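Local coordinates for PrimPol AEP domain (PP-N190) (PDB 6ZP9), which probably primes and extends DNA strands as the AEP domain of a cyanophage primase-polymerase, in a phage that builds 2-aminoadenine into its DNA, at residues A[136-141]-A[156-161]; A[143-146]-A[150-153]; A[20-25]-A[124-129]; A[32-37]-A[75-80]; A[90-95]-A[101-106]. All blocks are in the same frame, centred on the assembly; numbering follows the deposited sequence.

Contact 1 (A[136-141]-A[156-161])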
# COMPACT_ATOMS: atom_id res chain seq x y z
N PRO A 136 5.77 -17.33 -0.04
CA PRO A 136 6.93 -17.57 -0.92
C PRO A 136 6.72 -17.11 -2.35
O PRO A 136 7.59 -16.41 -2.91
CB PRO A 136 7.12 -19.10 -0.81
CG PRO A 136 6.63 -19.42 0.54
CD PRO A 136 5.42 -18.54 0.73
N ALA A 137 5.58 -17.45 -2.97
CA ALA A 137 5.27 -16.98 -4.31
C ALA A 137 5.18 -15.45 -4.35
O ALA A 137 5.74 -14.81 -5.24
CB ALA A 137 3.96 -17.59 -4.79
N TRP A 138 4.47 -14.86 -3.38
CA TRP A 138 4.36 -13.41 -3.34
C TRP A 138 5.73 -12.76 -3.25
O TRP A 138 6.01 -11.77 -3.94
CB TRP A 138 3.49 -12.97 -2.15
CG TRP A 138 3.38 -11.49 -2.06
CD1 TRP A 138 2.45 -10.70 -2.67
CD2 TRP A 138 4.25 -10.60 -1.34
NE1 TRP A 138 2.68 -9.38 -2.38
CE2 TRP A 138 3.78 -9.29 -1.56
CE3 TRP A 138 5.38 -10.78 -0.54
CZ2 TRP A 138 4.40 -8.16 -1.01
CZ3 TRP A 138 6.00 -9.66 0.01
CH2 TRP A 138 5.50 -8.37 -0.23
N THR A 139 6.61 -13.29 -2.39
CA THR A 139 7.91 -12.67 -2.18
C THR A 139 8.70 -12.61 -3.48
O THR A 139 9.34 -11.59 -3.78
CB THR A 139 8.70 -13.45 -1.11
OG1 THR A 139 8.01 -13.40 0.15
CG2 THR A 139 10.10 -12.86 -0.93
N GLU A 140 8.62 -13.67 -4.28
CA GLU A 140 9.32 -13.70 -5.56
C GLU A 140 8.72 -12.71 -6.55
O GLU A 140 9.46 -11.99 -7.23
CB GLU A 140 9.31 -15.12 -6.13
CG GLU A 140 9.95 -15.23 -7.52
CD GLU A 140 11.47 -15.07 -7.49
OE1 GLU A 140 12.05 -14.96 -6.39
OE2 GLU A 140 12.09 -15.06 -8.59
N LEU A 141 7.39 -12.66 -6.64
CA LEU A 141 6.74 -11.70 -7.53
C LEU A 141 7.09 -10.27 -7.14
O LEU A 141 7.36 -9.43 -8.02
CB LEU A 141 5.22 -11.88 -7.48
CG LEU A 141 4.64 -13.11 -8.17
CD1 LEU A 141 3.17 -13.31 -7.78
CD2 LEU A 141 4.79 -13.02 -9.68
N ARG A 156 9.71 -4.74 0.35
CA ARG A 156 9.77 -6.09 -0.14
C ARG A 156 9.30 -7.21 0.78
O ARG A 156 9.26 -8.32 0.35
CB ARG A 156 11.23 -6.38 -0.54
CG ARG A 156 12.18 -6.44 0.60
CD ARG A 156 13.63 -6.52 0.14
NE ARG A 156 13.76 -7.35 -1.06
CZ ARG A 156 14.01 -6.96 -2.32
NH1 ARG A 156 14.10 -7.90 -3.26
NH2 ARG A 156 14.19 -5.71 -2.65
N ASN A 157 9.00 -6.92 2.03
CA ASN A 157 8.68 -7.94 3.02
C ASN A 157 7.17 -8.12 3.16
O ASN A 157 6.40 -7.18 2.92
CB ASN A 157 9.26 -7.57 4.38
CG ASN A 157 8.79 -6.22 4.86
OD1 ASN A 157 8.94 -5.22 4.15
ND2 ASN A 157 8.20 -6.18 6.05
N PRO A 158 6.69 -9.30 3.54
CA PRO A 158 5.24 -9.55 3.48
C PRO A 158 4.42 -8.73 4.47
O PRO A 158 3.23 -8.54 4.22
CB PRO A 158 5.12 -11.06 3.76
CG PRO A 158 6.43 -11.46 4.35
CD PRO A 158 7.47 -10.53 3.81
N SER A 159 4.99 -8.23 5.57
CA SER A 159 4.23 -7.37 6.47
C SER A 159 4.42 -5.88 6.17
O SER A 159 4.12 -5.04 7.03
CB SER A 159 4.58 -7.67 7.92
OG SER A 159 5.92 -7.35 8.21
N ARG A 160 4.90 -5.53 4.98
CA ARG A 160 5.11 -4.13 4.62
C ARG A 160 3.81 -3.34 4.76
O ARG A 160 2.75 -3.79 4.31
CB ARG A 160 5.63 -4.03 3.18
CG ARG A 160 5.74 -2.61 2.63
CD ARG A 160 6.60 -1.73 3.52
NE ARG A 160 7.80 -2.42 3.99
CZ ARG A 160 8.87 -1.80 4.48
NH1 ARG A 160 9.92 -2.49 4.89
NH2 ARG A 160 8.89 -0.47 4.54
N VAL A 161 3.90 -2.15 5.41
CA VAL A 161 2.75 -1.25 5.52
C VAL A 161 2.81 -0.25 4.38
O VAL A 161 3.88 0.11 3.89
CB VAL A 161 2.70 -0.53 6.89
CG1 VAL A 161 2.63 -1.53 8.03
CG2 VAL A 161 3.88 0.42 7.07
O HOH W 1 10.27 -9.40 -2.14
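Trp138, on helix 135-149, meets the backbone of the loop 156-161 leading to strand 161-163: a partly buried contact of the outer corner of the indole's six-membered ring with backbone carbonyl oxygens, which approach it obliquely, supplemented by one water bridge. Trp138 CZ3 lies 3.5 Å from Arg156 O, and Trp138 CH2 lies at the same 3.5 Å from Asn157 O. Pro158 packs on the same corner, its CA 3.6 Å from Trp138 CZ3 and its CB 4.1 Å. The first torsion explains the reach: CG stands anti to the backbone N (chi1 179°), which carries the indole outward from the helix. At its other end NE1 donates to Ala87 O of strand 85-90, so the ring spans the gap between strand and loop, which probably helps to hold its rotation.

The loop is shaped by a type I turn, in which Arg160 N bonds to Asn157 O at 3.0 Å. Arg160 also grips Asn157 OD1 side-on with NE and NH1, the NE bond lying in the carbonyl plane on a lone pair, while Asn157 ND2 bonds to Asp79. Nearby, a water donates to Thr139 O and to Arg156 O, each at 2.9 Å. The loop thus sets two carbonyl oxygens against the CZ3-CH2 corner of the indole without a direct hydrogen bond, and the polar link between the segments runs through water.

Contact 2 (A[143-146]-A[150-153])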
# COMPACT_ATOMS: atom_id res chain seq x y z
N ALA A 143 9.71 -9.14 -5.50
CA ALA A 143 11.11 -8.85 -5.80
C ALA A 143 11.31 -8.61 -7.29
O ALA A 143 12.05 -7.70 -7.68
CB ALA A 143 11.99 -10.00 -5.31
N ARG A 144 10.66 -9.42 -8.13
CA ARG A 144 10.78 -9.22 -9.57
C ARG A 144 10.17 -7.89 -10.00
O ARG A 144 10.70 -7.22 -10.90
CB ARG A 144 10.13 -10.37 -10.31
CG ARG A 144 10.84 -11.69 -10.10
CD ARG A 144 10.31 -12.71 -11.07
NE ARG A 144 10.84 -14.05 -10.81
CZ ARG A 144 10.78 -15.05 -11.68
NH1 ARG A 144 10.21 -14.86 -12.87
NH2 ARG A 144 11.27 -16.25 -11.36
N LEU A 145 9.04 -7.51 -9.38
CA LEU A 145 8.43 -6.23 -9.70
C LEU A 145 9.37 -5.08 -9.36
O LEU A 145 9.56 -4.15 -10.16
CB LEU A 145 7.11 -6.09 -8.93
CG LEU A 145 6.45 -4.71 -8.98
CD1 LEU A 145 5.89 -4.43 -10.37
CD2 LEU A 145 5.35 -4.58 -7.92
N ILE A 146 9.99 -5.13 -8.18
CA ILE A 146 10.93 -4.09 -7.77
C ILE A 146 12.08 -3.99 -8.76
O ILE A 146 12.49 -2.89 -9.16
CB ILE A 146 11.44 -4.37 -6.35
CG1 ILE A 146 10.31 -4.18 -5.33
CG2 ILE A 146 12.66 -3.48 -6.03
CD1 ILE A 146 10.59 -4.75 -3.95
N GLY A 150 12.56 -0.78 -11.14
CA GLY A 150 13.45 0.07 -10.37
C GLY A 150 12.74 0.79 -9.24
O GLY A 150 13.05 1.96 -8.94
N PHE A 151 11.79 0.12 -8.59
CA PHE A 151 11.12 0.68 -7.44
C PHE A 151 12.07 0.78 -6.24
O PHE A 151 13.16 0.20 -6.21
CB PHE A 151 9.92 -0.19 -7.05
CG PHE A 151 8.72 -0.01 -7.93
CD1 PHE A 151 8.46 1.21 -8.55
CD2 PHE A 151 7.82 -1.06 -8.13
CE1 PHE A 151 7.34 1.39 -9.35
CE2 PHE A 151 6.70 -0.90 -8.93
CZ PHE A 151 6.45 0.33 -9.54
N ASP A 152 11.63 1.54 -5.24
CA ASP A 152 12.20 1.51 -3.89
C ASP A 152 12.27 0.08 -3.36
O ASP A 152 11.25 -0.58 -3.19
CB ASP A 152 11.32 2.39 -3.00
CG ASP A 152 11.80 2.49 -1.57
OD1 ASP A 152 12.66 1.69 -1.13
OD2 ASP A 152 11.29 3.39 -0.88
N THR A 153 13.50 -0.41 -3.10
CA THR A 153 13.70 -1.81 -2.72
C THR A 153 13.36 -2.10 -1.27
O THR A 153 13.41 -3.27 -0.86
CB THR A 153 15.15 -2.24 -2.99
OG1 THR A 153 16.02 -1.59 -2.06
CG2 THR A 153 15.56 -1.86 -4.39
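Leu145 reaches Phe151 because its CG is trans to the backbone N (chi1 171°), while the Phe151 ring, trans to its own carbonyl carbon (chi1 -77°), is held beside the peptide nitrogen and points back toward the helix. The leucine branch arrives at the ring's edge, near its plane, and three of its carbons converge on one atom: Phe151 CE2 is 3.8 Å from Leu145 CG, with both methyls almost as near. Thr153 places OG1 between its N and carbonyl carbon, which leaves CG2 for the contact with the helix. That methyl meets Ile146 CG2 at 3.7 Å, the two side chains crossing at about a right angle.

The backbone here ends helix 135-149. Gly150, with a positive phi of 68°, is the first residue to leave helical angles, and Phe151 N donates to Ile146 O at 3.1 Å, in the carbonyl plane on a lone pair. The six-to-one bond and the positive-phi glycine are consistent with a Schellman-like ending. Ile146 and Phe151 occupy the two positions that such endings commonly bring into apolar contact, with Ile146 CG1 4.4 Å from Phe151 CB. Gly150 N adds a weak bond to the same oxygen, 2.9 Å from Ile146 O but strongly bent. Beyond the two segments, Phe151 meets Trp92 edge-to-face, and the Asp152 backbone bonds to Glu91.

Contact 3 (A[20-25]-A[124-129])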
# COMPACT_ATOMS: atom_id res chain seq x y z
N LEU A 20 -12.45 2.52 3.18
CA LEU A 20 -13.14 1.28 2.81
C LEU A 20 -12.84 0.89 1.37
O LEU A 20 -12.73 -0.30 1.06
CB LEU A 20 -14.64 1.42 3.05
CG LEU A 20 -14.98 1.47 4.54
CD1 LEU A 20 -16.46 1.72 4.73
CD2 LEU A 20 -14.55 0.19 5.26
N LEU A 21 -12.69 1.88 0.48
CA LEU A 21 -12.35 1.59 -0.91
C LEU A 21 -10.96 0.96 -1.01
O LEU A 21 -10.76 0.01 -1.77
CB LEU A 21 -12.43 2.86 -1.76
CG LEU A 21 -12.00 2.68 -3.22
CD1 LEU A 21 -12.94 1.76 -3.98
CD2 LEU A 21 -11.88 4.03 -3.92
N HIS A 22 -9.99 1.49 -0.26
CA HIS A 22 -8.66 0.88 -0.22
C HIS A 22 -8.73 -0.58 0.19
O HIS A 22 -8.15 -1.45 -0.47
CB HIS A 22 -7.77 1.67 0.76
CG HIS A 22 -6.30 1.51 0.53
ND1 HIS A 22 -5.36 2.35 1.09
CD2 HIS A 22 -5.60 0.59 -0.19
CE1 HIS A 22 -4.15 1.97 0.72
NE2 HIS A 22 -4.27 0.90 -0.06
N LEU A 23 -9.47 -0.87 1.27
CA LEU A 23 -9.63 -2.25 1.73
C LEU A 23 -10.36 -3.10 0.69
O LEU A 23 -9.99 -4.26 0.45
CB LEU A 23 -10.40 -2.28 3.05
CG LEU A 23 -9.59 -2.28 4.36
CD1 LEU A 23 -8.57 -1.18 4.34
CD2 LEU A 23 -10.51 -2.09 5.54
N SER A 24 -11.40 -2.54 0.07
CA SER A 24 -12.19 -3.26 -0.91
C SER A 24 -11.35 -3.64 -2.13
O SER A 24 -11.38 -4.79 -2.59
CB SER A 24 -13.38 -2.40 -1.33
OG SER A 24 -14.34 -3.19 -2.00
N LEU A 25 -10.61 -2.68 -2.67
CA LEU A 25 -9.80 -2.99 -3.83
C LEU A 25 -8.72 -4.02 -3.50
O LEU A 25 -8.32 -4.80 -4.37
CB LEU A 25 -9.18 -1.70 -4.38
CG LEU A 25 -10.19 -0.68 -4.91
CD1 LEU A 25 -9.46 0.62 -5.29
CD2 LEU A 25 -10.96 -1.22 -6.10
N HIS A 124 1.80 5.40 -5.46
CA HIS A 124 1.79 3.98 -5.13
C HIS A 124 1.01 3.21 -6.19
O HIS A 124 -0.09 3.62 -6.58
CB HIS A 124 1.18 3.75 -3.74
CG HIS A 124 2.05 4.23 -2.62
ND1 HIS A 124 1.74 4.04 -1.29
CD2 HIS A 124 3.23 4.90 -2.64
CE1 HIS A 124 2.69 4.57 -0.54
NE2 HIS A 124 3.60 5.09 -1.33
N HIS A 125 1.59 2.11 -6.67
CA HIS A 125 0.99 1.28 -7.71
C HIS A 125 0.65 -0.08 -7.14
O HIS A 125 1.49 -0.69 -6.46
CB HIS A 125 1.95 1.11 -8.90
CG HIS A 125 2.61 2.38 -9.31
ND1 HIS A 125 2.11 3.20 -10.31
CD2 HIS A 125 3.74 2.99 -8.86
CE1 HIS A 125 2.90 4.25 -10.45
NE2 HIS A 125 3.89 4.15 -9.58
N TYR A 126 -0.55 -0.57 -7.41
CA TYR A 126 -1.00 -1.87 -6.93
C TYR A 126 -1.48 -2.76 -8.08
O TYR A 126 -2.20 -2.31 -8.97
CB TYR A 126 -2.15 -1.73 -5.95
CG TYR A 126 -1.82 -1.15 -4.60
CD1 TYR A 126 -1.74 0.23 -4.41
CD2 TYR A 126 -1.65 -1.98 -3.50
CE1 TYR A 126 -1.49 0.76 -3.17
CE2 TYR A 126 -1.40 -1.46 -2.26
CZ TYR A 126 -1.33 -0.10 -2.09
OH TYR A 126 -1.09 0.42 -0.84
N TRP A 127 -1.12 -4.04 -8.01
CA TRP A 127 -1.65 -5.06 -8.91
C TRP A 127 -2.30 -6.13 -8.05
O TRP A 127 -1.62 -6.83 -7.29
CB TRP A 127 -0.54 -5.65 -9.79
CG TRP A 127 0.08 -4.69 -10.79
CD1 TRP A 127 -0.21 -4.61 -12.14
CD2 TRP A 127 1.10 -3.72 -10.54
NE1 TRP A 127 0.57 -3.63 -12.72
CE2 TRP A 127 1.38 -3.08 -11.77
CE3 TRP A 127 1.80 -3.32 -9.40
CZ2 TRP A 127 2.33 -2.06 -11.88
CZ3 TRP A 127 2.74 -2.30 -9.51
CH2 TRP A 127 3.00 -1.69 -10.75
N VAL A 128 -3.63 -6.25 -8.13
CA VAL A 128 -4.41 -7.10 -7.24
C VAL A 128 -4.69 -8.43 -7.93
O VAL A 128 -5.05 -8.46 -9.12
CB VAL A 128 -5.72 -6.42 -6.83
CG1 VAL A 128 -6.51 -7.31 -5.89
CG2 VAL A 128 -5.42 -5.07 -6.19
N PHE A 129 -4.52 -9.53 -7.20
CA PHE A 129 -4.75 -10.86 -7.74
C PHE A 129 -6.17 -11.33 -7.46
O PHE A 129 -6.85 -10.83 -6.55
CB PHE A 129 -3.74 -11.85 -7.17
CG PHE A 129 -2.32 -11.50 -7.47
CD1 PHE A 129 -1.80 -11.68 -8.75
CD2 PHE A 129 -1.50 -10.97 -6.49
CE1 PHE A 129 -0.49 -11.35 -9.04
CE2 PHE A 129 -0.19 -10.64 -6.76
CZ PHE A 129 0.32 -10.82 -8.04
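The C-terminal turns of helix 16-25 pass beside strand 123-129 with their closest CA atoms, Leu25 and Val128, 7.6 Å apart, a spacing that leaves room for side chains between helix and sheet. This is a helix packed on the antiparallel sheet made by strands 85-90, 123-129, 114-117 and 177-179 of the AEP domain, and the contact is buried.

His22 and Tyr126 carry its aromatic part. The imidazole presents its edge to the phenol face in an offset edge-to-face (T-shaped) pair, with centroids 5.6 Å apart and planes at 86°. The same approach brings the hydroxyl into the plane of the histidine ring, where His22 NE2 gives a weak hydrogen bond to Tyr126 OH, long at 3.3 Å and bent to 144°. His22 CG lies anti to the backbone N (chi1 -159°), and this throws the ring forward from the helix surface to the strand. Its stronger partner is Ala165, whose backbone N bonds to ND1; with ND1 thus accepting, the proton sits on NE2, which fits the donor role toward the phenol. Tyr126 also stacks with Phe114 of the adjacent strand, which ties the pair into the sheet. His124, on the same strand, probably corresponds to the histidine of the Ser-x-His motif of AEP enzymes, but does not touch this helix segment.

Farther along, the helix offers backbone rather than side chain: both methyls of Val128 straddle one carbonyl oxygen, CG1 and CG2 each lying 3.4 Å from Leu25 O.

Contact 4 (A[32-37]-A[75-80])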
# COMPACT_ATOMS: atom_id res chain seq x y z
N THR A 32 -9.95 -7.93 10.08
CA THR A 32 -8.61 -8.48 10.25
C THR A 32 -7.52 -7.54 9.73
O THR A 32 -6.35 -7.94 9.66
CB THR A 32 -8.49 -9.85 9.57
OG1 THR A 32 -8.80 -9.71 8.18
CG2 THR A 32 -9.46 -10.85 10.18
N THR A 33 -7.87 -6.31 9.38
CA THR A 33 -6.90 -5.38 8.82
C THR A 33 -6.12 -4.70 9.94
O THR A 33 -6.68 -4.26 10.94
CB THR A 33 -7.61 -4.34 7.94
OG1 THR A 33 -8.16 -5.00 6.79
CG2 THR A 33 -6.65 -3.26 7.47
N ARG A 34 -4.80 -4.62 9.75
CA ARG A 34 -3.90 -4.05 10.74
C ARG A 34 -3.55 -2.61 10.37
O ARG A 34 -3.15 -2.33 9.24
CB ARG A 34 -2.63 -4.89 10.87
CG ARG A 34 -2.89 -6.32 11.30
CD ARG A 34 -3.53 -6.35 12.68
NE ARG A 34 -2.62 -5.83 13.70
CZ ARG A 34 -2.93 -5.74 14.99
NH1 ARG A 34 -4.12 -6.14 15.40
NH2 ARG A 34 -2.05 -5.25 15.85
N TYR A 35 -3.72 -1.71 11.34
CA TYR A 35 -3.41 -0.30 11.20
C TYR A 35 -2.07 -0.00 11.86
O TYR A 35 -1.75 -0.56 12.92
CB TYR A 35 -4.51 0.53 11.85
CG TYR A 35 -4.36 2.03 11.81
CD1 TYR A 35 -4.34 2.72 10.60
CD2 TYR A 35 -4.31 2.77 13.00
CE1 TYR A 35 -4.23 4.10 10.57
CE2 TYR A 35 -4.20 4.16 12.97
CZ TYR A 35 -4.16 4.82 11.75
OH TYR A 35 -4.06 6.20 11.71
N ARG A 36 -1.27 0.85 11.23
CA ARG A 36 -0.04 1.34 11.83
C ARG A 36 -0.05 2.86 11.74
O ARG A 36 -0.18 3.41 10.64
CB ARG A 36 1.22 0.77 11.16
CG ARG A 36 2.49 1.00 11.99
CD ARG A 36 3.69 0.17 11.52
NE ARG A 36 4.96 0.85 11.78
CZ ARG A 36 5.82 0.54 12.74
NH1 ARG A 36 6.93 1.25 12.88
NH2 ARG A 36 5.59 -0.49 13.56
N ALA A 37 0.05 3.53 12.88
CA ALA A 37 0.16 4.98 12.92
C ALA A 37 1.62 5.31 13.20
O ALA A 37 2.19 4.85 14.20
CB ALA A 37 -0.76 5.57 13.98
N GLY A 75 -2.74 -11.36 8.19
CA GLY A 75 -2.35 -12.26 9.26
C GLY A 75 -1.76 -11.61 10.50
O GLY A 75 -1.70 -12.26 11.55
N GLY A 76 -1.34 -10.36 10.42
CA GLY A 76 -0.74 -9.71 11.57
C GLY A 76 0.24 -8.62 11.15
O GLY A 76 0.16 -8.10 10.05
N ASP A 77 1.16 -8.31 12.07
CA ASP A 77 2.03 -7.15 11.95
C ASP A 77 3.47 -7.49 11.55
O ASP A 77 4.19 -6.59 11.08
CB ASP A 77 2.09 -6.39 13.28
CG ASP A 77 0.77 -5.77 13.65
OD1 ASP A 77 0.02 -5.39 12.73
OD2 ASP A 77 0.48 -5.66 14.86
N SER A 78 3.92 -8.71 11.77
CA SER A 78 5.28 -9.11 11.44
C SER A 78 5.27 -10.09 10.27
O SER A 78 4.23 -10.69 9.95
CB SER A 78 5.98 -9.74 12.66
OG SER A 78 5.35 -10.96 13.05
N ASP A 79 6.43 -10.25 9.64
CA ASP A 79 6.51 -11.13 8.47
C ASP A 79 6.04 -12.54 8.79
O ASP A 79 5.29 -13.14 8.00
CB ASP A 79 7.94 -11.17 7.93
CG ASP A 79 8.37 -9.85 7.31
OD1 ASP A 79 7.49 -9.03 6.97
OD2 ASP A 79 9.60 -9.65 7.15
N ALA A 80 6.45 -13.10 9.94
CA ALA A 80 6.07 -14.46 10.29
C ALA A 80 4.56 -14.63 10.47
O ALA A 80 4.05 -15.76 10.33
CB ALA A 80 6.78 -14.90 11.57
O HOH W 2 -5.29 -9.67 7.85
O HOH W 3 0.05 -2.53 12.44
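Arg34 grips Asp77 side-on through two nitrogens, one to each carboxylate oxygen, in a bidentate salt bridge between strand 34-38 and the loop that follows strand 67-71. These two strands are neighbours in a four-stranded antiparallel sheet, so the bridge ties the loop back to the sheet it has just left. Arg34 NE donates to Asp77 OD1 at 2.8 Å with a nearly straight angle of 165°, and Arg34 NH2 reaches Asp77 OD2 at 2.7 Å, on its syn lone pair. The fit is not coplanar: guanidinium and carboxylate planes stand 48° apart, and NE meets OD1 from the syn side but out of the carboxylate plane. Bends at chi2 (-62°) and chi3 fold the arginine chain back, so that its aliphatic part also lies by the carboxylate.

OD1 has a second donor, a water that also gives a hydrogen to Tyr35 O, 2.7 Å away. Outside the two segments, Glu81 OE1 receives Asp77 N. Packing is slight, with Arg34 CG 3.7 Å from Gly76 O; Gly75 and Gly76 have backbone angles that call for glycine. At the end of the contact a second water donates to Thr32 O at 2.7 Å and accepts from Gly75 N at 3.1 Å.

Contact 5 (A[90-95]-A[101-106])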
# COMPACT_ATOMS: atom_id res chain seq x y z
N GLY A 90 4.31 -1.20 -5.43
CA GLY A 90 5.60 -0.54 -5.28
C GLY A 90 5.51 0.94 -5.59
O GLY A 90 4.45 1.48 -5.92
N GLU A 91 6.66 1.60 -5.48
CA GLU A 91 6.75 3.03 -5.68
C GLU A 91 8.17 3.38 -6.10
O GLU A 91 9.12 2.71 -5.70
CB GLU A 91 6.40 3.80 -4.39
CG GLU A 91 7.32 3.44 -3.22
CD GLU A 91 7.02 4.20 -1.93
OE1 GLU A 91 6.64 5.39 -1.98
OE2 GLU A 91 7.18 3.61 -0.85
N TRP A 92 8.30 4.43 -6.90
CA TRP A 92 9.62 5.00 -7.15
C TRP A 92 10.01 5.92 -6.00
O TRP A 92 9.16 6.59 -5.39
CB TRP A 92 9.65 5.75 -8.48
CG TRP A 92 9.78 4.79 -9.64
CD1 TRP A 92 10.90 4.10 -10.02
CD2 TRP A 92 8.74 4.38 -10.54
NE1 TRP A 92 10.63 3.30 -11.10
CE2 TRP A 92 9.31 3.45 -11.44
CE3 TRP A 92 7.38 4.71 -10.67
CZ2 TRP A 92 8.57 2.85 -12.46
CZ3 TRP A 92 6.65 4.11 -11.69
CH2 TRP A 92 7.25 3.19 -12.57
N ASP A 93 11.30 5.93 -5.67
CA ASP A 93 11.78 6.77 -4.57
C ASP A 93 11.62 8.25 -4.88
O ASP A 93 11.51 9.06 -3.95
CB ASP A 93 13.25 6.45 -4.28
CG ASP A 93 13.60 6.60 -2.81
OD1 ASP A 93 12.70 6.96 -2.02
OD2 ASP A 93 14.78 6.38 -2.45
N ASP A 94 11.64 8.64 -6.16
CA ASP A 94 11.56 10.04 -6.57
C ASP A 94 11.23 10.09 -8.06
O ASP A 94 11.03 9.05 -8.70
CB ASP A 94 12.86 10.79 -6.26
CG ASP A 94 14.09 10.15 -6.89
OD1 ASP A 94 14.04 9.65 -8.04
OD2 ASP A 94 15.15 10.16 -6.22
N GLY A 95 11.20 11.27 -8.61
CA GLY A 95 10.83 11.51 -9.99
C GLY A 95 9.61 12.40 -10.10
O GLY A 95 8.78 12.43 -9.19
N VAL A 101 3.03 8.52 -12.61
CA VAL A 101 1.71 7.93 -12.81
C VAL A 101 1.73 6.95 -13.97
O VAL A 101 1.13 5.88 -13.90
CB VAL A 101 0.66 9.04 -13.02
CG1 VAL A 101 -0.66 8.43 -13.43
CG2 VAL A 101 0.52 9.87 -11.75
N GLY A 102 2.43 7.29 -15.05
CA GLY A 102 2.39 6.45 -16.23
C GLY A 102 3.62 5.61 -16.50
O GLY A 102 3.62 4.81 -17.44
N ALA A 103 4.67 5.75 -15.68
CA ALA A 103 5.96 5.14 -16.00
C ALA A 103 5.96 3.61 -15.97
O ALA A 103 6.93 3.00 -16.44
CB ALA A 103 7.04 5.67 -15.06
N TRP A 104 4.93 2.98 -15.40
CA TRP A 104 4.87 1.52 -15.42
C TRP A 104 4.82 0.99 -16.86
O TRP A 104 5.29 -0.12 -17.13
CB TRP A 104 3.64 1.02 -14.64
CG TRP A 104 2.39 1.70 -15.11
CD1 TRP A 104 1.83 2.85 -14.61
CD2 TRP A 104 1.58 1.30 -16.22
NE1 TRP A 104 0.71 3.18 -15.34
CE2 TRP A 104 0.53 2.25 -16.33
CE3 TRP A 104 1.62 0.23 -17.12
CZ2 TRP A 104 -0.46 2.17 -17.32
CZ3 TRP A 104 0.65 0.16 -18.10
CH2 TRP A 104 -0.39 1.11 -18.19
N GLU A 105 4.27 1.79 -17.78
CA GLU A 105 4.07 1.32 -19.14
C GLU A 105 5.40 1.16 -19.87
O GLU A 105 5.60 0.16 -20.57
CB GLU A 105 3.15 2.29 -19.89
CG GLU A 105 2.66 1.74 -21.22
CD GLU A 105 1.24 2.18 -21.54
OE1 GLU A 105 0.93 3.37 -21.34
OE2 GLU A 105 0.45 1.31 -21.99
N ALA A 106 6.31 2.12 -19.71
CA ALA A 106 7.63 2.03 -20.34
C ALA A 106 8.48 0.92 -19.73
O ALA A 106 9.42 0.45 -20.38
CB ALA A 106 8.35 3.37 -20.23
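Trp92 brings the far corner of its six-membered ring to Ala103 and Trp104. At its edge, near the ring plane, is the backbone nitrogen of Trp104, 3.7 Å from Trp92 CH2. The methyl of Ala103 approaches the same corner obliquely, CB being 3.5 Å from Trp92 CH2 and 3.7 Å from Trp92 CZ3. The second indole, that of Trp104, does not stack on the first. One of its faces is lined by its own segment, with Gly102 O 3.8 Å above the plane and Glu105 CB at a similar height, both toward the rim.

Trp92 CG lies trans to its carbonyl carbon (chi1 -79°), and the ring thereby extends from the loop 90-95 to the short helical region. That region is tightened by a type I turn in which Glu105 N bonds to Gly102 O at 3.1 Å. No hydrogen bond joins the two segments: the contact is one of apolar carbon against ring, and the polar end of Trp92 is spent on NE1 donating to Ala149 O at the end of helix 135-149.

Glu91, Trp92 and Asp93 follow strand 85-90 in a pattern that resembles the acidic-x-acidic motif of AEP enzymes, though this rests on sequence likeness alone. Trp92 thus joins several elements: its ring meets Trp99 of helix 97-102 with planes at about 50°, and His125 of strand 123-129, while the chain of 101-106 closes its outer corner.

Contacts 3 and 5 are buried, whereas contacts 1, 2 and 4 are only partly so, and the chemistry follows this only in part: contacts 3 and 5 rest on aromatic rings, contacts 1 and 4 include water bridges, and contact 2 joins a helix end by backbone bonds and apolar side chains. Contacts 1 and 2 share helix 135-149, contact 2 nested within the chain loop that contact 1 closes. Contacts 2, 3 and 5 meet around strand 123-129, where Phe151 touches His125 and Trp127, and His125 bonds to Gly90. Contact 4 alone has a salt bridge; it lies on the opposite side of the chain's centre from contact 5, and joins contact 1 through Asp79.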